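Local coordinates for saframycin Mx1 synthetase B (Legionella pneumophila subsp. pneumophila, PDB 3KXW), which belongs to the ANL superfamily of AMP-binding enzymes and combines a large AMP-binding region with a smaller C-terminal domain, at residues A123-I126 against K127-A131; I151-N154 against R155-S158. One frame throughout, in Å; residues are numbered along the deposited sequence.

Contact 1 of 2, residues A123-I126 against K127-A131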
loop_
_atom_site.group_PDB
_atom_site.type_symbol
_atom_site.label_atom_id
_atom_site.label_comp_id
_atom_site.label_asym_id
_atom_site.label_seq_id
_atom_site.Cartn_x
_atom_site.Cartn_y
_atom_site.Cartn_z
ATOM N N ALA A 123 -3.092 -22.087 12.264
ATOM C CA ALA A 123 -3.059 -23.548 12.171
ATOM C C ALA A 123 -3.443 -24.077 10.790
ATOM O O ALA A 123 -2.784 -24.967 10.258
ATOM C CB ALA A 123 -3.930 -24.186 13.264
ATOM N N ASP A 124 -4.498 -23.523 10.213
ATOM C CA ASP A 124 -4.907 -23.885 8.857
ATOM C C ASP A 124 -3.751 -23.765 7.883
ATOM O O ASP A 124 -3.642 -24.549 6.935
ATOM C CB ASP A 124 -6.070 -23.004 8.379
ATOM C CG ASP A 124 -7.413 -23.436 8.967
ATOM O OD1 ASP A 124 -7.460 -24.495 9.644
ATOM O OD2 ASP A 124 -8.421 -22.727 8.748
ATOM N N HIS A 125 -2.890 -22.775 8.103
ATOM C CA HIS A 125 -1.835 -22.501 7.133
ATOM C C HIS A 125 -0.620 -23.400 7.314
ATOM O O HIS A 125 0.105 -23.655 6.352
ATOM C CB HIS A 125 -1.447 -21.020 7.130
ATOM C CG HIS A 125 -2.340 -20.161 6.288
ATOM N ND1 HIS A 125 -2.226 -18.790 6.257
ATOM C CD2 HIS A 125 -3.361 -20.471 5.452
ATOM C CE1 HIS A 125 -3.129 -18.290 5.432
ATOM N NE2 HIS A 125 -3.834 -19.290 4.933
ATOM N N ILE A 126 -0.397 -23.899 8.530
ATOM C CA ILE A 126 0.681 -24.856 8.695
ATOM C C ILE A 126 0.334 -26.125 7.896
ATOM O O ILE A 126 1.216 -26.787 7.358
ATOM C CB ILE A 126 1.059 -25.175 10.174
ATOM C CG1 ILE A 126 0.710 -26.600 10.542
ATOM C CG2 ILE A 126 0.527 -24.163 11.164
ATOM C CD1 ILE A 126 1.907 -27.432 10.627
ATOM N N LYS A 127 -0.956 -26.436 7.782
ATOM C CA LYS A 127 -1.371 -27.554 6.936
ATOM C C LYS A 127 -1.213 -27.254 5.442
ATOM O O LYS A 127 -0.711 -28.076 4.682
ATOM C CB LYS A 127 -2.798 -27.988 7.266
ATOM C CG LYS A 127 -2.827 -29.189 8.173
ATOM C CD LYS A 127 -3.693 -28.967 9.398
ATOM C CE LYS A 127 -3.221 -29.894 10.514
ATOM N NZ LYS A 127 -1.718 -29.885 10.591
ATOM N N LYS A 128 -1.625 -26.066 5.033
ATOM C CA LYS A 128 -1.567 -25.697 3.632
ATOM C C LYS A 128 -0.152 -25.420 3.138
ATOM O O LYS A 128 0.176 -25.753 1.999
ATOM C CB LYS A 128 -2.454 -24.482 3.356
ATOM C CG LYS A 128 -2.356 -23.993 1.936
ATOM C CD LYS A 128 -3.309 -22.854 1.637
ATOM C CE LYS A 128 -3.143 -22.418 0.172
ATOM N NZ LYS A 128 -4.154 -21.405 -0.240
ATOM N N PHE A 129 0.694 -24.822 3.975
ATOM C CA PHE A 129 2.011 -24.395 3.496
ATOM C C PHE A 129 3.206 -25.184 3.990
ATOM O O PHE A 129 4.324 -24.936 3.549
ATOM C CB PHE A 129 2.236 -22.890 3.738
ATOM C CG PHE A 129 1.255 -22.023 3.015
ATOM C CD1 PHE A 129 0.370 -21.224 3.710
ATOM C CD2 PHE A 129 1.198 -22.030 1.634
ATOM C CE1 PHE A 129 -0.537 -20.437 3.042
ATOM C CE2 PHE A 129 0.292 -21.244 0.962
ATOM C CZ PHE A 129 -0.575 -20.447 1.665
ATOM N N THR A 130 3.006 -26.123 4.906
ATOM C CA THR A 130 4.144 -26.936 5.331
ATOM C C THR A 130 3.900 -28.423 5.064
ATOM O O THR A 130 2.858 -28.792 4.516
ATOM C CB THR A 130 4.532 -26.699 6.794
ATOM O OG1 THR A 130 3.579 -27.327 7.663
ATOM C CG2 THR A 130 4.600 -25.204 7.087
ATOM N N ALA A 131 4.867 -29.261 5.440
ATOM C CA ALA A 131 4.825 -30.694 5.115
ATOM C C ALA A 131 3.597 -31.393 5.702
ATOM O O ALA A 131 3.232 -31.167 6.863
ATOM C CB ALA A 131 6.118 -31.396 5.562
#
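The F129 ring turns an edge toward one face of the H125 imidazole, a T-shaped pair. F129 CE1 is the contact atom. It sits over the centre of the imidazole, 3.7 Å above its plane. The H125 and F129 ring centroids are 5.0 Å apart, with the planes at 67°. H125 ND1 lies at the edge of the F129 ring, in its plane. One face of the F129 ring carries CG of K128. F129 CG is anti to the carbonyl carbon and beside the backbone N (chi1 -62°), which brings the end of the ring to H125, and the two side chains point the same way. P97 packs on H125; P98 and F140 pack on F129. H125, K128 and F129 belong to helix 123-129, the short helix that follows strand 118-121 in the AMP-binding region. Its alpha-helical bonds include K128 N to D124 O at 3.2 Å and F129 N to H125 O at 2.7 Å. T130 is the first residue to leave helical geometry. T130 N still donates to I126 O at 3.1 Å, but from above the carbonyl plane. T130 OG1 also points at that oxygen, at a distance too short to trust. I126 CD1 touches T130 OG1 at 3.4 Å, and both side chains pack on P138.

Contact 2 of 2, residues I151-N154 against R155-S158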
loop_
_atom_site.group_PDB
_atom_site.type_symbol
_atom_site.label_atom_id
_atom_site.label_comp_id
_atom_site.label_asym_id
_atom_site.label_seq_id
_atom_site.Cartn_x
_atom_site.Cartn_y
_atom_site.Cartn_z
ATOM N N ILE A 151 -0.756 -20.929 20.974
ATOM C CA ILE A 151 -0.308 -20.005 22.013
ATOM C C ILE A 151 -1.440 -19.595 22.981
ATOM O O ILE A 151 -2.382 -18.911 22.601
ATOM C CB ILE A 151 0.375 -18.763 21.386
ATOM C CG1 ILE A 151 1.561 -19.216 20.538
ATOM C CG2 ILE A 151 0.805 -17.804 22.473
ATOM C CD1 ILE A 151 2.287 -18.106 19.779
ATOM N N GLU A 152 -1.317 -20.025 24.237
ATOM C CA GLU A 152 -2.328 -19.778 25.259
ATOM C C GLU A 152 -2.017 -18.540 26.107
ATOM O O GLU A 152 -0.844 -18.222 26.380
ATOM C CB GLU A 152 -2.439 -20.996 26.186
ATOM C CG GLU A 152 -2.988 -22.229 25.510
ATOM C CD GLU A 152 -4.511 -22.209 25.406
ATOM O OE1 GLU A 152 -5.163 -21.496 26.206
ATOM O OE2 GLU A 152 -5.060 -22.910 24.524
ATOM N N LEU A 153 -3.080 -17.878 26.552
ATOM C CA LEU A 153 -2.962 -16.701 27.402
ATOM C C LEU A 153 -2.286 -16.990 28.743
ATOM O O LEU A 153 -1.770 -16.080 29.396
ATOM C CB LEU A 153 -4.341 -16.041 27.588
ATOM C CG LEU A 153 -4.837 -15.253 26.353
ATOM C CD1 LEU A 153 -6.344 -14.899 26.418
ATOM C CD2 LEU A 153 -4.008 -13.979 26.111
ATOM N N ASN A 154 -2.260 -18.254 29.154
ATOM C CA ASN A 154 -1.536 -18.595 30.378
ATOM C C ASN A 154 -0.014 -18.432 30.239
ATOM O O ASN A 154 0.722 -18.608 31.207
ATOM C CB ASN A 154 -1.899 -20.006 30.889
ATOM C CG ASN A 154 -1.457 -21.104 29.941
ATOM O OD1 ASN A 154 -0.577 -20.894 29.099
ATOM N ND2 ASN A 154 -2.080 -22.292 30.060
ATOM N N ARG A 155 0.463 -18.093 29.042
ATOM C CA ARG A 155 1.888 -17.778 28.885
ATOM C C ARG A 155 2.211 -16.300 29.103
ATOM O O ARG A 155 3.378 -15.959 29.296
ATOM C CB ARG A 155 2.416 -18.224 27.509
ATOM C CG ARG A 155 1.987 -19.619 27.106
ATOM C CD ARG A 155 3.002 -20.724 27.429
ATOM N NE ARG A 155 4.135 -20.357 28.289
ATOM C CZ ARG A 155 4.211 -20.559 29.609
ATOM N NH1 ARG A 155 3.201 -21.109 30.290
ATOM N NH2 ARG A 155 5.309 -20.200 30.260
ATOM N N SER A 156 1.192 -15.429 29.069
ATOM C CA SER A 156 1.435 -13.984 29.147
ATOM C C SER A 156 2.377 -13.610 30.301
ATOM O O SER A 156 3.306 -12.822 30.119
ATOM C CB SER A 156 0.126 -13.186 29.263
ATOM O OG SER A 156 -0.778 -13.489 28.199
ATOM N N SER A 157 2.133 -14.168 31.483
ATOM C CA SER A 157 2.883 -13.740 32.665
ATOM C C SER A 157 4.316 -14.248 32.607
ATOM O O SER A 157 5.149 -13.852 33.416
ATOM C CB SER A 157 2.208 -14.206 33.971
ATOM O OG SER A 157 2.308 -15.612 34.123
ATOM N N SER A 158 4.609 -15.126 31.652
ATOM C CA SER A 158 5.968 -15.612 31.512
ATOM C C SER A 158 6.865 -14.683 30.680
ATOM O O SER A 158 8.071 -14.912 30.572
ATOM C CB SER A 158 5.987 -17.027 30.943
ATOM O OG SER A 158 5.600 -17.970 31.937
HETATM O O HOH W 1 -0.481 -15.574 31.963
#
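N154 and R155 are neighbours whose side chains run across one another, with the amide and guanidinium planes 64° apart. N154 CG lies between the backbone N and the carbonyl carbon (chi1 65°), which folds the amide oxygen back over the start of R155. N154 OD1 comes within 3.5 Å of R155 CG. N154 OD1 is also 3.0 Å from R155 N, at an angle too poor for a hydrogen bond. R155 N donates instead to E152 O at 3.0 Å, from above the carbonyl plane. The R155 chain bends at chi2 and chi3, and R155 NH1 comes to 3.6 Å from N154 O, which lies obliquely to the guanidinium. N154 and R155 both touch a crystal neighbour, so their conformations may partly reflect the lattice. L153 and S156 meet on another part of the turn, where L153 CD2 lies 3.9 Å from S156 OG. S156 N donates to L153 O at 3.1 Å. Both backbone bonds span three residues, as in a 3-10 helix. A water donates to L153 O at 2.9 Å and accepts from S157 N, so it bridges the turn and gives that carbonyl a second partner. Residues 151-158 lie in the loop between strands 143-147 and 169-174, against helix 43-59: S156 OG is hydrogen-bonded to Q48 O, S156 touches A52, and I151 packs on A52, I53 and T56.

Both contacts are local and lie at the surface, on the same side of the chain's centre and within the AMP-binding region. Their centres are about 23 Å apart and they do not touch. Contact 1 comes first in the chain, and strand 143-147 runs between the two. They hold different elements. Contact 1 is an alpha-helix beside the strands of a mixed sheet, and its side-chain chemistry is mainly aromatic, with prolines around it. Contact 2 is a 3-10 turn against helix 43-59. Its chemistry is polar, with a bridging water and one buried serine among mostly exposed residues. Contact 1 has no buried residue.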